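Long-range contacts in phospholipase C-beta (PLC-beta) (PDB 3QR0), which is a multidomain phospholipase C-family protein that combines a PH domain, EF-hand-like repeats, a TIM-barrel-type X/Y core and a C2 domain, and holds a calcium ion: residues Thr340-His345 and Ile381-Thr386; Glu417-Val422 and Ala501-Lys506; Leu467-Lys472 and Ile521-Phe526. All blocks are in the same frame, centred on the assembly; numbering follows the deposited sequence.

Contact 1 of 3, residues Thr340-His345 and Ile381-Thr386; sequences TYLTGH and ITHGFT
Tyr341 lays its side chain against Ile381, Thr382 and His383 in turn, most of the first segment's share of the contact coming from that one side chain. Its ring leaves the backbone with CG between N and the carbonyl carbon (chi1 57°), a rotation that swings it across the neighbouring loop. At the root, CB and CG meet the CG2 methyl of Ile381, with 3.4 Å from Tyr341 CG to Ile381 CG2; CD2 shares this methyl, and the two side chains cross obliquely. Further out, the backbone of Thr382 takes over: its N lies over one ring face, and Tyr341 CE1 comes 3.4 Å from Thr382 C. At the tip, Tyr341 OH reaches His383, 3.4 Å from its CB. No hydrogen bond spans the two segments; the hydroxyl is instead bonded to Asp370, a calcium ligand, so Tyr341 stands in the second shell of the metal site. Leu342 adds a looser touch, its CD1 4.3 Å from His383 ND1, a nitrogen hydrogen-bonded to Gln346 O. Beyond it, Thr386 OG1 donates to His383 O (2.6 Å) across a type II beta turn. The buried contact joins two loops of the TIM-barrel-type core: Tyr341 also packs on Tyr356 of helix 354-361, while Ile381 reaches Leu369 of strand 366-372 and Phe393 and Val396 of helix 393-403.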
loop_
_atom_site.group_PDB
_atom_site.type_symbol
_atom_site.label_atom_id
_atom_site.label_comp_id
_atom_site.label_asym_id
_atom_site.label_seq_id
_atom_site.Cartn_x
_atom_site.Cartn_y
_atom_site.Cartn_z
ATOM N N THR A 340 10.406 9.306 -11.334
ATOM C CA THR A 340 10.374 9.142 -9.885
ATOM C C THR A 340 10.860 10.382 -9.140
ATOM O O THR A 340 10.372 10.694 -8.050
ATOM C CB THR A 340 11.257 7.940 -9.490
ATOM O OG1 THR A 340 10.913 6.813 -10.308
ATOM C CG2 THR A 340 11.090 7.584 -8.010
ATOM N N TYR A 341 11.820 11.077 -9.747
ATOM C CA TYR A 341 12.398 12.307 -9.202
ATOM C C TYR A 341 11.402 13.457 -8.985
ATOM O O TYR A 341 11.662 14.342 -8.175
ATOM C CB TYR A 341 13.574 12.791 -10.086
ATOM C CG TYR A 341 13.198 13.034 -11.533
ATOM C CD1 TYR A 341 12.814 14.301 -11.965
ATOM C CD2 TYR A 341 13.227 12.000 -12.468
ATOM C CE1 TYR A 341 12.461 14.533 -13.283
ATOM C CE2 TYR A 341 12.869 12.219 -13.782
ATOM C CZ TYR A 341 12.490 13.493 -14.188
ATOM O OH TYR A 341 12.132 13.723 -15.492
ATOM N N LEU A 342 10.270 13.445 -9.693
ATOM C CA LEU A 342 9.291 14.533 -9.602
ATOM C C LEU A 342 8.326 14.358 -8.430
ATOM O O LEU A 342 7.751 13.281 -8.236
ATOM C CB LEU A 342 8.502 14.654 -10.913
ATOM C CG LEU A 342 9.332 15.048 -12.135
ATOM C CD1 LEU A 342 8.488 15.000 -13.405
ATOM C CD2 LEU A 342 9.973 16.429 -11.956
ATOM N N THR A 343 8.143 15.421 -7.650
ATOM C CA THR A 343 7.237 15.373 -6.507
ATOM C C THR A 343 5.908 16.080 -6.763
ATOM O O THR A 343 5.041 16.080 -5.892
ATOM C CB THR A 343 7.891 15.956 -5.251
ATOM O OG1 THR A 343 8.229 17.330 -5.476
ATOM C CG2 THR A 343 9.141 15.148 -4.896
ATOM N N GLY A 344 5.747 16.668 -7.950
ATOM C CA GLY A 344 4.487 17.305 -8.334
ATOM C C GLY A 344 4.244 17.341 -9.836
ATOM O O GLY A 344 4.242 16.302 -10.499
ATOM N N HIS A 345 4.051 18.552 -10.356
ATOM C CA HIS A 345 3.720 18.802 -11.760
ATOM C C HIS A 345 4.915 18.460 -12.651
ATOM O O HIS A 345 6.067 18.679 -12.261
ATOM C CB HIS A 345 3.354 20.279 -11.909
ATOM C CG HIS A 345 2.602 20.621 -13.158
ATOM N ND1 HIS A 345 3.231 20.989 -14.330
ATOM C CD2 HIS A 345 1.273 20.731 -13.396
ATOM C CE1 HIS A 345 2.320 21.276 -15.244
ATOM N NE2 HIS A 345 1.123 21.126 -14.703
ATOM N N ILE A 381 19.736 15.029 -12.475
ATOM C CA ILE A 381 18.445 14.434 -12.807
ATOM C C ILE A 381 17.388 15.527 -12.828
ATOM O O ILE A 381 17.288 16.326 -11.894
ATOM C CB ILE A 381 18.054 13.341 -11.803
ATOM C CG1 ILE A 381 18.966 12.124 -11.982
ATOM C CG2 ILE A 381 16.578 12.937 -11.972
ATOM C CD1 ILE A 381 18.743 11.018 -10.950
ATOM N N THR A 382 16.610 15.564 -13.907
ATOM C CA THR A 382 15.550 16.551 -14.068
ATOM C C THR A 382 14.682 16.177 -15.266
ATOM O O THR A 382 15.018 15.256 -16.019
ATOM C CB THR A 382 16.124 17.985 -14.272
ATOM O OG1 THR A 382 15.074 18.951 -14.127
ATOM C CG2 THR A 382 16.776 18.143 -15.648
ATOM N N HIS A 383 13.567 16.883 -15.436
ATOM C CA HIS A 383 12.744 16.731 -16.633
ATOM C C HIS A 383 13.229 17.751 -17.658
ATOM O O HIS A 383 13.028 18.956 -17.496
ATOM C CB HIS A 383 11.254 16.923 -16.314
ATOM C CG HIS A 383 10.331 16.405 -17.376
ATOM N ND1 HIS A 383 8.971 16.634 -17.356
ATOM C CD2 HIS A 383 10.570 15.666 -18.488
ATOM C CE1 HIS A 383 8.412 16.060 -18.407
ATOM N NE2 HIS A 383 9.360 15.465 -19.112
ATOM N N GLY A 384 13.890 17.261 -18.703
ATOM C CA GLY A 384 14.516 18.126 -19.695
ATOM C C GLY A 384 13.568 19.068 -20.417
ATOM O O GLY A 384 12.419 18.719 -20.687
ATOM N N PHE A 385 14.073 20.262 -20.719
ATOM C CA PHE A 385 13.336 21.318 -21.420
ATOM C C PHE A 385 12.072 21.792 -20.690
ATOM O O PHE A 385 11.121 22.259 -21.322
ATOM C CB PHE A 385 13.009 20.896 -22.855
ATOM C CG PHE A 385 14.212 20.458 -23.644
ATOM C CD1 PHE A 385 15.007 21.391 -24.290
ATOM C CD2 PHE A 385 14.543 19.115 -23.745
ATOM C CE1 PHE A 385 16.125 20.988 -25.027
ATOM C CE2 PHE A 385 15.658 18.706 -24.475
ATOM C CZ PHE A 385 16.446 19.643 -25.113
ATOM N N THR A 386 12.084 21.706 -19.361
ATOM C CA THR A 386 10.981 22.217 -18.546
ATOM C C THR A 386 11.533 23.167 -17.490
ATOM O O THR A 386 12.734 23.410 -17.445
ATOM C CB THR A 386 10.218 21.090 -17.831
ATOM O OG1 THR A 386 11.043 20.554 -16.789
ATOM C CG2 THR A 386 9.803 19.984 -18.814
#

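Contact 2 of 3, residues Glu417-Val422 and Ala501-Lys506; sequences ENHCSV and AGTAAK. With CA (calcium ion), chain B.
Thr503 and Ala504 receive the carboxylate of Glu417, and the backbone oxygen of Lys506 lies at the edge of the His419 ring. The second segment follows helix 488-501; Gly502 is the first residue to leave helical geometry, with positive phi. The chain then makes a short 3-10 turn over 503-505, with Ala504 N bonded to Ala501 O and Ala505 N to Gly502 O. Thr503 carries the polar link: its OG1 donates to the syn lone pair of Glu417 OE2 over a short 2.5 Å, the two side chains crossing at about a right angle. Water 1 donates to the same hydroxyl and also binds the calcium ion. As second donor, His419 NE2 (2.7 Å, N-H...O angle 167°) bonds to the anti lone pair of Glu417 OE2, and that oxygen lies in the plane of the imidazole. Two bonds thus fix OE2, while OE1 binds the calcium at 2.4 Å; the metal probably polarises the carboxylate. Asn339, Glu368 and Asp370 complete the protein ligands of this calcium site, which belongs to the TIM-barrel-type core, with Glu417 on strand 412-418. Glu417 is extended, CG anti to the backbone N (chi1 -167°), which carries the carboxylate out to the metal. Thr503 O lies at the imidazole edge, 3.1 Å from His419 CE1. Next, Ala504 sets its methyl 3.5 Å from Glu417 OE1 and also touches Tyr572 of strand 569-572. Lys506 O approaches the same edge, likewise 3.1 Å from His419 CE1, whose ring is stacked with that of Trp372.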
loop_
_atom_site.group_PDB
_atom_site.type_symbol
_atom_site.label_atom_id
_atom_site.label_comp_id
_atom_site.label_asym_id
_atom_site.label_seq_id
_atom_site.Cartn_x
_atom_site.Cartn_y
_atom_site.Cartn_z
ATOM N N GLU A 417 16.796 7.070 -18.454
ATOM C CA GLU A 417 16.579 7.829 -19.673
ATOM C C GLU A 417 17.816 8.711 -19.789
ATOM O O GLU A 417 17.948 9.717 -19.096
ATOM C CB GLU A 417 15.301 8.651 -19.585
ATOM C CG GLU A 417 14.839 9.209 -20.906
ATOM C CD GLU A 417 13.735 10.234 -20.738
ATOM O OE1 GLU A 417 12.686 9.891 -20.155
ATOM O OE2 GLU A 417 13.924 11.384 -21.184
ATOM N N ASN A 418 18.734 8.294 -20.653
ATOM C CA ASN A 418 20.094 8.816 -20.660
ATOM C C ASN A 418 20.297 9.896 -21.723
ATOM O O ASN A 418 20.199 9.621 -22.913
ATOM C CB ASN A 418 21.040 7.642 -20.908
ATOM C CG ASN A 418 22.453 7.919 -20.475
ATOM O OD1 ASN A 418 22.883 9.071 -20.378
ATOM N ND2 ASN A 418 23.206 6.848 -20.228
ATOM N N HIS A 419 20.578 11.123 -21.291
ATOM C CA HIS A 419 20.855 12.219 -22.224
ATOM C C HIS A 419 22.264 12.784 -22.063
ATOM O O HIS A 419 22.574 13.838 -22.607
ATOM C CB HIS A 419 19.825 13.336 -22.050
ATOM C CG HIS A 419 18.416 12.876 -22.227
ATOM N ND1 HIS A 419 17.802 12.831 -23.458
ATOM C CD2 HIS A 419 17.513 12.408 -21.335
ATOM C CE1 HIS A 419 16.575 12.365 -23.317
ATOM N NE2 HIS A 419 16.373 12.102 -22.038
ATOM N N CYS A 420 23.120 12.076 -21.332
ATOM C CA CYS A 420 24.433 12.610 -20.981
ATOM C C CYS A 420 25.472 12.413 -22.079
ATOM O O CYS A 420 25.406 11.461 -22.853
ATOM C CB CYS A 420 24.941 11.966 -19.690
ATOM S SG CYS A 420 24.108 12.551 -18.221
ATOM N N SER A 421 26.433 13.329 -22.128
ATOM C CA SER A 421 27.618 13.170 -22.963
ATOM C C SER A 421 28.439 12.000 -22.436
ATOM O O SER A 421 28.225 11.538 -21.312
ATOM C CB SER A 421 28.462 14.441 -22.927
ATOM O OG SER A 421 28.908 14.703 -21.604
ATOM N N VAL A 422 29.388 11.539 -23.240
ATOM C CA VAL A 422 30.232 10.411 -22.862
ATOM C C VAL A 422 30.959 10.657 -21.532
ATOM O O VAL A 422 31.046 9.755 -20.696
ATOM C CB VAL A 422 31.258 10.074 -23.984
ATOM C CG1 VAL A 422 32.291 9.059 -23.502
ATOM C CG2 VAL A 422 30.537 9.550 -25.221
ATOM N N ALA A 501 5.852 10.426 -26.199
ATOM C CA ALA A 501 6.968 9.932 -25.381
ATOM C C ALA A 501 7.811 11.050 -24.768
ATOM O O ALA A 501 8.533 10.819 -23.794
ATOM C CB ALA A 501 7.861 9.005 -26.207
ATOM N N GLY A 502 7.735 12.250 -25.339
ATOM C CA GLY A 502 8.418 13.410 -24.781
ATOM C C GLY A 502 9.919 13.239 -24.863
ATOM O O GLY A 502 10.437 12.788 -25.889
ATOM N N THR A 503 10.619 13.557 -23.775
ATOM C CA THR A 503 12.082 13.447 -23.752
ATOM C C THR A 503 12.581 12.004 -23.929
ATOM O O THR A 503 13.709 11.792 -24.356
ATOM C CB THR A 503 12.693 14.028 -22.454
ATOM O OG1 THR A 503 12.239 13.277 -21.322
ATOM C CG2 THR A 503 12.318 15.509 -22.286
ATOM N N ALA A 504 11.741 11.019 -23.618
ATOM C CA ALA A 504 12.115 9.611 -23.775
ATOM C C ALA A 504 12.237 9.176 -25.239
ATOM O O ALA A 504 12.778 8.106 -25.520
ATOM C CB ALA A 504 11.124 8.721 -23.045
ATOM N N ALA A 505 11.728 9.989 -26.162
ATOM C CA ALA A 505 11.766 9.676 -27.597
ATOM C C ALA A 505 13.184 9.645 -28.191
ATOM O O ALA A 505 13.428 8.936 -29.163
ATOM C CB ALA A 505 10.905 10.678 -28.373
ATOM N N LYS A 506 14.097 10.430 -27.620
ATOM C CA LYS A 506 15.467 10.542 -28.132
ATOM C C LYS A 506 16.469 10.641 -26.985
ATOM O O LYS A 506 16.548 11.668 -26.309
ATOM C CB LYS A 506 15.601 11.766 -29.047
ATOM C CG LYS A 506 16.999 11.950 -29.659
ATOM C CD LYS A 506 17.057 13.107 -30.650
ATOM C CE LYS A 506 16.764 14.447 -29.982
ATOM N NZ LYS A 506 17.137 15.603 -30.846
HETATM CA CA CA B . 11.456 10.243 -18.155
HETATM O O HOH W 1 10.343 12.123 -19.283
HETATM O O HOH W 2 9.277 9.623 -19.051
#

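Contact 3 of 3, residues Leu467-Lys472 and Ile521-Phe526; sequences LIKNKK and IQPVHF
Lys469 and Ile521 bring their backbones to 5.2 Å between CA atoms, and Lys471 and Pro523 to 5.9 Å, yet no direct hydrogen bond joins the segments. The direct backbone approach is a CA-H...O contact from Lys469 CA to Ile521 O (3.5 Å), and two waters bridge the gap. Water 3 links Ile468 O with Ile521 N; water 4 accepts from Lys472 N, donates to Pro523 O and is weakly held by Gln522 NE2. Strand 466-469 is an edge strand of the X-region sheet and strand 522-523 an edge strand of the parallel Y-region sheet, so this solvent-bridged seam brings the two halves of the TIM-barrel-type core edge to edge. Deeper in, Leu467 CD2 packs on Ile521 CG1 at 3.7 Å, crossing it at about a right angle, while Ile521 CG2, anti to the backbone N, meets CB and CG of Lys469. The ring of Pro523 presses on the peptide of Asn470, its CD 3.1 Å from Asn470 O. Towards the surface, Lys472 CD lies 3.5 Å from Gln522 CD, and Lys472 NZ turns away to hydrogen-bond Ser515 O and Val518 O. Lys469 NZ is hydrogen-bonded to Ser415 OG.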
loop_
_atom_site.group_PDB
_atom_site.type_symbol
_atom_site.label_atom_id
_atom_site.label_comp_id
_atom_site.label_asym_id
_atom_site.label_seq_id
_atom_site.Cartn_x
_atom_site.Cartn_y
_atom_site.Cartn_z
ATOM N N LEU A 467 19.302 -3.816 -10.967
ATOM C CA LEU A 467 19.523 -3.986 -12.399
ATOM C C LEU A 467 19.396 -2.651 -13.110
ATOM O O LEU A 467 18.548 -1.822 -12.752
ATOM C CB LEU A 467 18.535 -4.990 -12.997
ATOM C CG LEU A 467 18.824 -6.451 -12.653
ATOM C CD1 LEU A 467 18.252 -6.784 -11.292
ATOM C CD2 LEU A 467 18.254 -7.383 -13.724
ATOM N N ILE A 468 20.249 -2.447 -14.108
ATOM C CA ILE A 468 20.268 -1.214 -14.875
ATOM C C ILE A 468 19.627 -1.433 -16.231
ATOM O O ILE A 468 20.073 -2.283 -17.000
ATOM C CB ILE A 468 21.705 -0.697 -15.125
ATOM C CG1 ILE A 468 22.476 -0.569 -13.808
ATOM C CG2 ILE A 468 21.657 0.649 -15.850
ATOM C CD1 ILE A 468 21.831 0.353 -12.802
ATOM N N LYS A 469 18.591 -0.646 -16.512
ATOM C CA LYS A 469 17.949 -0.611 -17.819
ATOM C C LYS A 469 18.437 0.638 -18.548
ATOM O O LYS A 469 18.087 1.766 -18.188
ATOM C CB LYS A 469 16.426 -0.599 -17.667
ATOM C CG LYS A 469 15.647 -0.305 -18.948
ATOM C CD LYS A 469 14.166 -0.099 -18.657
ATOM C CE LYS A 469 13.464 0.658 -19.778
ATOM N NZ LYS A 469 14.016 2.039 -19.995
ATOM N N ASN A 470 19.263 0.416 -19.565
ATOM C CA ASN A 470 19.851 1.480 -20.366
ATOM C C ASN A 470 20.198 0.912 -21.730
ATOM O O ASN A 470 20.443 -0.290 -21.857
ATOM C CB ASN A 470 21.109 2.021 -19.682
ATOM C CG ASN A 470 21.622 3.307 -20.311
ATOM O OD1 ASN A 470 21.298 4.403 -19.854
ATOM N ND2 ASN A 470 22.436 3.181 -21.357
ATOM N N LYS A 471 20.213 1.767 -22.747
ATOM C CA LYS A 471 20.631 1.349 -24.081
ATOM C C LYS A 471 22.010 0.705 -23.992
ATOM O O LYS A 471 22.840 1.118 -23.175
ATOM C CB LYS A 471 20.682 2.541 -25.042
ATOM C CG LYS A 471 19.317 3.115 -25.407
ATOM C CD LYS A 471 19.428 4.528 -25.983
ATOM C CE LYS A 471 20.091 4.547 -27.349
ATOM N NZ LYS A 471 19.989 5.903 -27.982
ATOM N N LYS A 472 22.231 -0.329 -24.799
ATOM C CA LYS A 472 23.557 -0.914 -24.945
ATOM C C LYS A 472 24.209 -0.304 -26.176
ATOM O O LYS A 472 23.562 0.435 -26.923
ATOM C CB LYS A 472 23.490 -2.441 -25.042
ATOM C CG LYS A 472 23.246 -3.115 -23.691
ATOM C CD LYS A 472 23.443 -4.630 -23.738
ATOM C CE LYS A 472 24.907 -5.032 -23.625
ATOM N NZ LYS A 472 25.461 -4.839 -22.255
ATOM N N ILE A 521 17.907 -6.586 -18.602
ATOM C CA ILE A 521 16.857 -5.618 -18.888
ATOM C C ILE A 521 17.345 -4.677 -19.967
ATOM O O ILE A 521 17.594 -3.498 -19.713
ATOM C CB ILE A 521 16.430 -4.813 -17.631
ATOM C CG1 ILE A 521 16.346 -5.710 -16.391
ATOM C CG2 ILE A 521 15.090 -4.130 -17.886
ATOM C CD1 ILE A 521 15.313 -6.815 -16.475
ATOM N N GLN A 522 17.487 -5.205 -21.178
ATOM C CA GLN A 522 18.016 -4.432 -22.287
ATOM C C GLN A 522 16.883 -3.805 -23.091
ATOM O O GLN A 522 16.135 -4.516 -23.750
ATOM C CB GLN A 522 18.879 -5.305 -23.199
ATOM C CG GLN A 522 19.586 -4.512 -24.270
ATOM C CD GLN A 522 20.332 -5.379 -25.257
ATOM O OE1 GLN A 522 20.662 -6.535 -24.972
ATOM N NE2 GLN A 522 20.608 -4.819 -26.434
ATOM N N PRO A 523 16.763 -2.467 -23.051
ATOM C CA PRO A 523 15.708 -1.811 -23.814
ATOM C C PRO A 523 16.054 -1.742 -25.293
ATOM O O PRO A 523 17.132 -1.272 -25.648
ATOM C CB PRO A 523 15.653 -0.407 -23.205
ATOM C CG PRO A 523 17.027 -0.161 -22.691
ATOM C CD PRO A 523 17.669 -1.497 -22.417
ATOM N N VAL A 524 15.146 -2.217 -26.137
ATOM C CA VAL A 524 15.336 -2.191 -27.582
ATOM C C VAL A 524 14.111 -1.593 -28.258
ATOM O O VAL A 524 13.010 -1.601 -27.699
ATOM C CB VAL A 524 15.590 -3.607 -28.161
ATOM C CG1 VAL A 524 16.848 -4.223 -27.550
ATOM C CG2 VAL A 524 14.377 -4.515 -27.945
ATOM N N HIS A 525 14.328 -1.072 -29.460
ATOM C CA HIS A 525 13.270 -0.578 -30.337
ATOM C C HIS A 525 12.280 -1.709 -30.646
ATOM O O HIS A 525 12.683 -2.764 -31.120
ATOM C CB HIS A 525 13.933 -0.054 -31.625
ATOM C CG HIS A 525 12.979 0.458 -32.658
ATOM N ND1 HIS A 525 12.391 1.703 -32.581
ATOM C CD2 HIS A 525 12.550 -0.088 -33.821
ATOM C CE1 HIS A 525 11.615 1.888 -33.635
ATOM N NE2 HIS A 525 11.696 0.817 -34.404
ATOM N N PHE A 526 10.996 -1.503 -30.353
ATOM C CA PHE A 526 9.979 -2.506 -30.677
ATOM C C PHE A 526 9.653 -2.440 -32.172
ATOM O O PHE A 526 9.494 -1.359 -32.728
ATOM C CB PHE A 526 8.708 -2.285 -29.851
ATOM C CG PHE A 526 7.689 -3.382 -30.005
ATOM C CD1 PHE A 526 7.675 -4.465 -29.134
ATOM C CD2 PHE A 526 6.753 -3.340 -31.031
ATOM C CE1 PHE A 526 6.740 -5.482 -29.280
ATOM C CE2 PHE A 526 5.818 -4.352 -31.186
ATOM C CZ PHE A 526 5.805 -5.423 -30.309
HETATM O O HOH W 3 20.158 -5.153 -17.143
HETATM O O HOH W 4 19.912 -1.599 -26.099
#

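Followed from the N terminus, contact 1 comes first, bringing the loop after strand 332-334 back to the loop after strand 380-381; it closes before the others open. Contacts 2 and 3 then cross: 417-422, 467-472, 501-506 and 521-526 alternate along the chain. Contact 2 returns the chain following helix 488-501 to the calcium-binding strand 412-418, and contact 3 joins the X-region and Y-region sheets. Contacts 1 and 2 touch where Gly384 O and His383 CD2 pack against Thr503, around the metal site. Contacts 2 and 3 meet through a probable hydrogen bond from Asn418 ND2, on strand 412-418, to Asn470 OD1, just after the neighbouring strand 466-469.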